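Local coordinates for protein NAF1 (Saccharomyces cerevisiae, PDB 2V3M) that binds RNA and is required for maturation of box H/ACA snoRNPs and for ribosome biogenesis, leaving the particle when GAR1 replaces it, at residues S61-E66 with Y86-P91; D67-G72 with K102-E107. All coordinates share one frame; numbering follows the deposited sequence.

Contact 1 of 2, residues S61-E66 with Y86-P91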
loop_
_atom_site.group_PDB
_atom_site.type_symbol
_atom_site.label_atom_id
_atom_site.label_comp_id
_atom_site.label_asym_id
_atom_site.label_seq_id
_atom_site.Cartn_x
_atom_site.Cartn_y
_atom_site.Cartn_z
ATOM N N SER A 61 11.826 13.002 -6.534
ATOM C CA SER A 61 10.795 14.067 -6.648
ATOM C C SER A 61 10.214 14.101 -5.267
ATOM O O SER A 61 10.054 12.975 -4.672
ATOM C CB SER A 61 9.674 13.594 -7.626
ATOM O OG SER A 61 10.150 12.564 -8.551
ATOM N N ILE A 62 9.863 15.293 -4.775
ATOM C CA ILE A 62 9.256 15.381 -3.422
ATOM C C ILE A 62 7.749 15.577 -3.438
ATOM O O ILE A 62 7.259 16.534 -4.070
ATOM C CB ILE A 62 9.691 16.596 -2.664
ATOM C CG1 ILE A 62 11.200 16.954 -2.753
ATOM C CG2 ILE A 62 9.206 16.488 -1.245
ATOM C CD1 ILE A 62 12.145 15.895 -3.153
ATOM N N PHE A 63 7.033 14.711 -2.712
ATOM C CA PHE A 63 5.604 14.803 -2.554
ATOM C C PHE A 63 5.270 15.678 -1.356
ATOM O O PHE A 63 6.013 15.656 -0.362
ATOM C CB PHE A 63 5.099 13.412 -2.338
ATOM C CG PHE A 63 5.260 12.542 -3.521
ATOM C CD1 PHE A 63 6.461 11.895 -3.758
ATOM C CD2 PHE A 63 4.200 12.297 -4.394
ATOM C CE1 PHE A 63 6.591 11.042 -4.887
ATOM C CE2 PHE A 63 4.336 11.472 -5.496
ATOM C CZ PHE A 63 5.510 10.863 -5.753
ATOM N N CYS A 64 4.152 16.390 -1.447
ATOM C CA CYS A 64 3.579 17.186 -0.333
ATOM C C CYS A 64 2.064 17.255 -0.439
ATOM O O CYS A 64 1.539 16.875 -1.440
ATOM C CB CYS A 64 4.111 18.614 -0.372
ATOM S SG CYS A 64 3.755 19.562 -1.957
ATOM N N LEU A 65 1.391 17.734 0.583
ATOM C CA LEU A 65 -0.019 17.931 0.538
ATOM C C LEU A 65 -0.215 19.300 -0.087
ATOM O O LEU A 65 0.757 19.936 -0.357
ATOM C CB LEU A 65 -0.575 17.820 1.969
ATOM C CG LEU A 65 -0.920 16.391 2.466
ATOM C CD1 LEU A 65 -0.623 15.305 1.480
ATOM C CD2 LEU A 65 -0.283 16.129 3.768
ATOM N N GLU A 66 -1.444 19.749 -0.294
ATOM C CA GLU A 66 -1.760 21.120 -0.723
ATOM C C GLU A 66 -1.279 22.168 0.226
ATOM O O GLU A 66 -1.049 23.293 -0.168
ATOM C CB GLU A 66 -3.255 21.264 -0.891
ATOM C CG GLU A 66 -3.639 22.302 -1.836
ATOM C CD GLU A 66 -5.086 22.204 -2.248
ATOM O OE1 GLU A 66 -5.449 22.870 -3.204
ATOM O OE2 GLU A 66 -5.867 21.449 -1.628
ATOM N N TYR A 86 2.420 5.123 -5.793
ATOM C CA TYR A 86 3.716 5.571 -5.433
ATOM C C TYR A 86 3.922 5.203 -3.994
ATOM O O TYR A 86 3.025 5.350 -3.172
ATOM C CB TYR A 86 3.762 7.033 -5.624
ATOM C CG TYR A 86 3.496 7.436 -7.020
ATOM C CD1 TYR A 86 2.549 8.419 -7.323
ATOM C CD2 TYR A 86 4.162 6.829 -8.068
ATOM C CE1 TYR A 86 2.290 8.800 -8.645
ATOM C CE2 TYR A 86 3.970 7.239 -9.365
ATOM C CZ TYR A 86 3.014 8.222 -9.670
ATOM O OH TYR A 86 2.825 8.590 -11.011
ATOM N N ARG A 87 5.079 4.665 -3.667
ATOM C CA ARG A 87 5.368 4.387 -2.263
ATOM C C ARG A 87 6.514 5.232 -1.740
ATOM O O ARG A 87 7.637 5.248 -2.363
ATOM C CB ARG A 87 5.685 2.938 -2.173
ATOM C CG ARG A 87 5.919 2.365 -0.798
ATOM C CD ARG A 87 6.540 0.940 -1.053
ATOM N NE ARG A 87 7.662 0.787 -0.184
ATOM C CZ ARG A 87 8.865 0.328 -0.495
ATOM N NH1 ARG A 87 9.182 -0.114 -1.691
ATOM N NH2 ARG A 87 9.775 0.246 0.462
ATOM N N ILE A 88 6.237 5.957 -0.635
ATOM C CA ILE A 88 7.244 6.827 0.027
ATOM C C ILE A 88 7.544 6.189 1.375
ATOM O O ILE A 88 6.680 6.106 2.211
ATOM C CB ILE A 88 6.750 8.262 0.218
ATOM C CG1 ILE A 88 6.551 8.956 -1.107
ATOM C CG2 ILE A 88 7.825 9.062 0.934
ATOM C CD1 ILE A 88 5.227 9.196 -1.444
ATOM N N LYS A 89 8.740 5.684 1.545
ATOM C CA LYS A 89 9.106 5.144 2.793
ATOM C C LYS A 89 9.758 6.168 3.664
ATOM O O LYS A 89 10.796 6.653 3.235
ATOM C CB LYS A 89 10.119 4.082 2.538
ATOM C CG LYS A 89 10.799 3.565 3.762
ATOM C CD LYS A 89 9.895 2.701 4.594
ATOM C CE LYS A 89 10.819 1.832 5.449
ATOM N NZ LYS A 89 10.135 0.817 6.291
ATOM N N LEU A 90 9.166 6.506 4.842
ATOM C CA LEU A 90 9.741 7.470 5.764
ATOM C C LEU A 90 10.788 6.745 6.680
ATOM O O LEU A 90 10.659 5.558 6.981
ATOM C CB LEU A 90 8.669 8.132 6.578
ATOM C CG LEU A 90 7.619 8.897 5.808
ATOM C CD1 LEU A 90 6.588 9.427 6.754
ATOM C CD2 LEU A 90 8.199 10.009 5.050
ATOM N N PRO A 91 11.853 7.453 7.102
ATOM C CA PRO A 91 12.787 6.885 8.083
ATOM C C PRO A 91 12.163 6.881 9.472
ATOM O O PRO A 91 11.103 7.525 9.674
ATOM C CB PRO A 91 13.956 7.874 8.038
ATOM C CG PRO A 91 13.403 9.155 7.582
ATOM C CD PRO A 91 12.248 8.819 6.688
#
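Phe63 reaches across the interior of the Gar1-like domain to meet Ile88 and Tyr86, two residues of a strand that is not its neighbour in the sheet. The CA atoms of Phe63 and Ile88 are 8.5 Å apart, and no hydrogen bond joins the two segments, so the gap is bridged by side chains alone. The closer packing is with Ile88, whose CD1 lies over one face of the Phe63 ring, offset toward its rim. This methyl sits 4.0 Å from the ring centroid, 22° off the normal, a CH-pi contact, and approaches ring atom CD1 of Phe63 to 3.8 Å. Phe63 has CG beside its backbone N and anti to the carbonyl carbon (chi1 -67°), which swings the far end of the ring toward Tyr86. There CE2 of Phe63 comes within 4.0 Å of Tyr86 CD1; the ring planes meet obliquely, at 45°. With an alanine here instead of Phe63, Ile88 CD1 and the Tyr86 ring are likely to lose their shared partner, opening a gap between the strands. All three residues are buried, whereas Arg87, between Tyr86 and Ile88, and Lys89, just after, belong to the looser, solvent side: the CB of Arg87 is directed away from segment 61-66, its guanidinium forms a salt bridge with Glu76 and a hydrogen bond with Asn43, and Lys89 is exposed. Around this core, Phe63 also packs on Ile71 of the adjoining strand 70-73 and on Leu74, while Ile88 rests on Ile46 and Tyr86 on Ala48, both from strand 43-48, placing the contact between distant strands of one curved antiparallel sheet.

Contact 2 of 2, residues D67-G72 with K102-E107; sequences DRTLIG and KVRLGE
An Asx turn at Asp67 shapes the connection between strands 62-65 and 70-73, and its carboxylate meets Arg104 from the loop that joins helix 95-102 to strand 108-112. Asp67 OD1 accepts hydrogen bonds from the backbone N of Thr69 (3.1 Å) and from its hydroxyl OG1 (2.8 Å), both from the same face of the carboxylate and well above its plane. The other oxygen, OD2, offers its syn lone pair to Arg104 NH2, a salt bridge of 3.1 Å in which OD2 is tilted 26° from the guanidinium plane. Carboxylate and guanidinium stand perpendicular. Thr69 OG1 also takes a weak bond from NH2, at 2.8 Å and strongly bent. The arginine chain, bent at chi2 and chi3, reaches out toward Asp67, and Glu107 of the same loop brings OE1 to NH1, a salt bridge of 2.7 Å whose hydrogen bond is bent and weak. Glu100 of helix 95-102 adds a long, weak ion pair to NH2. With Asp67 on NH2 and Glu107 on NH1, the guanidinium is held from two loops, and its positive charge is likely to ease the mutual repulsion of these acids at the domain surface.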
loop_
_atom_site.group_PDB
_atom_site.type_symbol
_atom_site.label_atom_id
_atom_site.label_comp_id
_atom_site.label_asym_id
_atom_site.label_seq_id
_atom_site.Cartn_x
_atom_site.Cartn_y
_atom_site.Cartn_z
ATOM N N ASP A 67 -1.187 21.878 1.515
ATOM C CA ASP A 67 -0.736 22.970 2.402
ATOM C C ASP A 67 0.784 22.976 2.492
ATOM O O ASP A 67 1.389 23.561 3.381
ATOM C CB ASP A 67 -1.324 22.878 3.794
ATOM C CG ASP A 67 -1.008 21.562 4.493
ATOM O OD1 ASP A 67 -0.375 20.681 3.869
ATOM O OD2 ASP A 67 -1.442 21.392 5.675
ATOM N N ARG A 68 1.407 22.295 1.564
ATOM C CA ARG A 68 2.844 22.168 1.574
ATOM C C ARG A 68 3.480 21.380 2.749
ATOM O O ARG A 68 4.666 21.495 3.033
ATOM C CB ARG A 68 3.491 23.515 1.374
ATOM C CG ARG A 68 3.452 23.993 -0.048
ATOM C CD ARG A 68 3.481 25.463 -0.134
ATOM N NE ARG A 68 2.721 25.918 -1.301
ATOM C CZ ARG A 68 3.238 26.099 -2.521
ATOM N NH1 ARG A 68 4.514 25.798 -2.742
ATOM N NH2 ARG A 68 2.487 26.535 -3.545
ATOM N N THR A 69 2.672 20.541 3.382
ATOM C CA THR A 69 3.153 19.607 4.348
ATOM C C THR A 69 3.944 18.600 3.533
ATOM O O THR A 69 3.446 17.961 2.620
ATOM C CB THR A 69 2.027 18.917 5.098
ATOM O OG1 THR A 69 1.358 19.872 5.932
ATOM C CG2 THR A 69 2.627 17.851 5.967
ATOM N N LEU A 70 5.219 18.488 3.851
ATOM C CA LEU A 70 6.104 17.642 3.120
ATOM C C LEU A 70 5.905 16.153 3.452
ATOM O O LEU A 70 6.036 15.790 4.656
ATOM C CB LEU A 70 7.498 18.040 3.495
ATOM C CG LEU A 70 8.518 16.890 3.266
ATOM C CD1 LEU A 70 8.945 16.938 1.819
ATOM C CD2 LEU A 70 9.818 16.843 4.197
ATOM N N ILE A 71 5.636 15.310 2.420
ATOM C CA ILE A 71 5.491 13.899 2.626
ATOM C C ILE A 71 6.834 13.170 2.575
ATOM O O ILE A 71 7.363 12.575 3.522
ATOM C CB ILE A 71 4.615 13.287 1.649
ATOM C CG1 ILE A 71 3.185 13.872 1.799
ATOM C CG2 ILE A 71 4.719 11.754 1.892
ATOM C CD1 ILE A 71 2.184 13.299 0.868
ATOM N N GLY A 72 7.448 13.255 1.434
ATOM C CA GLY A 72 8.824 12.738 1.354
ATOM C C GLY A 72 9.140 12.332 -0.091
ATOM O O GLY A 72 8.565 12.796 -1.101
ATOM N N LYS A 102 -0.889 9.543 8.334
ATOM C CA LYS A 102 -1.832 8.491 8.698
ATOM C C LYS A 102 -3.263 9.042 8.822
ATOM O O LYS A 102 -4.234 8.518 8.281
ATOM C CB LYS A 102 -1.378 7.893 10.055
ATOM C CG LYS A 102 -2.305 6.779 10.737
ATOM C CD LYS A 102 -1.780 5.410 10.341
ATOM C CE LYS A 102 -2.622 4.179 10.687
ATOM N NZ LYS A 102 -1.729 2.938 10.777
ATOM N N VAL A 103 -3.377 10.128 9.537
ATOM C CA VAL A 103 -4.629 10.715 9.859
ATOM C C VAL A 103 -5.203 11.618 8.716
ATOM O O VAL A 103 -6.349 12.093 8.762
ATOM C CB VAL A 103 -4.347 11.490 11.113
ATOM C CG1 VAL A 103 -5.100 12.838 11.151
ATOM C CG2 VAL A 103 -4.635 10.612 12.249
ATOM N N ARG A 104 -4.419 11.878 7.687
ATOM C CA ARG A 104 -4.908 12.707 6.625
ATOM C C ARG A 104 -5.150 11.984 5.322
ATOM O O ARG A 104 -5.087 12.646 4.296
ATOM C CB ARG A 104 -3.853 13.712 6.349
ATOM C CG ARG A 104 -3.646 14.727 7.483
ATOM C CD ARG A 104 -3.654 16.031 6.822
ATOM N NE ARG A 104 -2.453 16.782 7.046
ATOM C CZ ARG A 104 -2.119 17.847 6.334
ATOM N NH1 ARG A 104 -2.858 18.270 5.303
ATOM N NH2 ARG A 104 -1.017 18.467 6.635
ATOM N N LEU A 105 -5.370 10.657 5.350
ATOM C CA LEU A 105 -5.721 9.887 4.203
ATOM C C LEU A 105 -6.819 10.521 3.392
ATOM O O LEU A 105 -7.766 11.042 3.977
ATOM C CB LEU A 105 -6.196 8.555 4.666
ATOM C CG LEU A 105 -5.139 7.448 4.719
ATOM C CD1 LEU A 105 -3.668 8.037 4.818
ATOM C CD2 LEU A 105 -5.532 6.485 5.832
ATOM N N GLY A 106 -6.699 10.512 2.044
ATOM C CA GLY A 106 -7.794 10.959 1.161
ATOM C C GLY A 106 -7.572 12.343 0.587
ATOM O O GLY A 106 -8.284 12.750 -0.337
ATOM N N GLU A 107 -6.608 13.081 1.159
ATOM C CA GLU A 107 -6.227 14.429 0.710
ATOM C C GLU A 107 -5.420 14.306 -0.550
ATOM O O GLU A 107 -4.676 13.289 -0.721
ATOM C CB GLU A 107 -5.348 15.153 1.698
ATOM C CG GLU A 107 -6.080 15.771 2.795
ATOM C CD GLU A 107 -5.238 16.686 3.708
ATOM O OE1 GLU A 107 -4.275 17.287 3.225
ATOM O OE2 GLU A 107 -5.572 16.832 4.925
#

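Contacts 1 and 2 have their centres about 9 Å apart and meet along the pairing of strands 62-65 and 70-73. Phe63 O lies 2.8 Å from Ile71 N and Phe63 N lies 2.9 Å from Gly72 O, both probable hydrogen bonds; Ile71 and Gly72 both face Phe63, a classic beta bulge. Phe63 thus serves contact 1 with its ring and the strand of contact 2 with its backbone. Leu65 packs against Arg104 and Glu107, linking segment 61-66 to the polar surface cluster. Contact 1 is apolar and central, contact 2 charged and peripheral; contact 2 and the 86-91 side of contact 1 lie in the RNA-binding region of the protein.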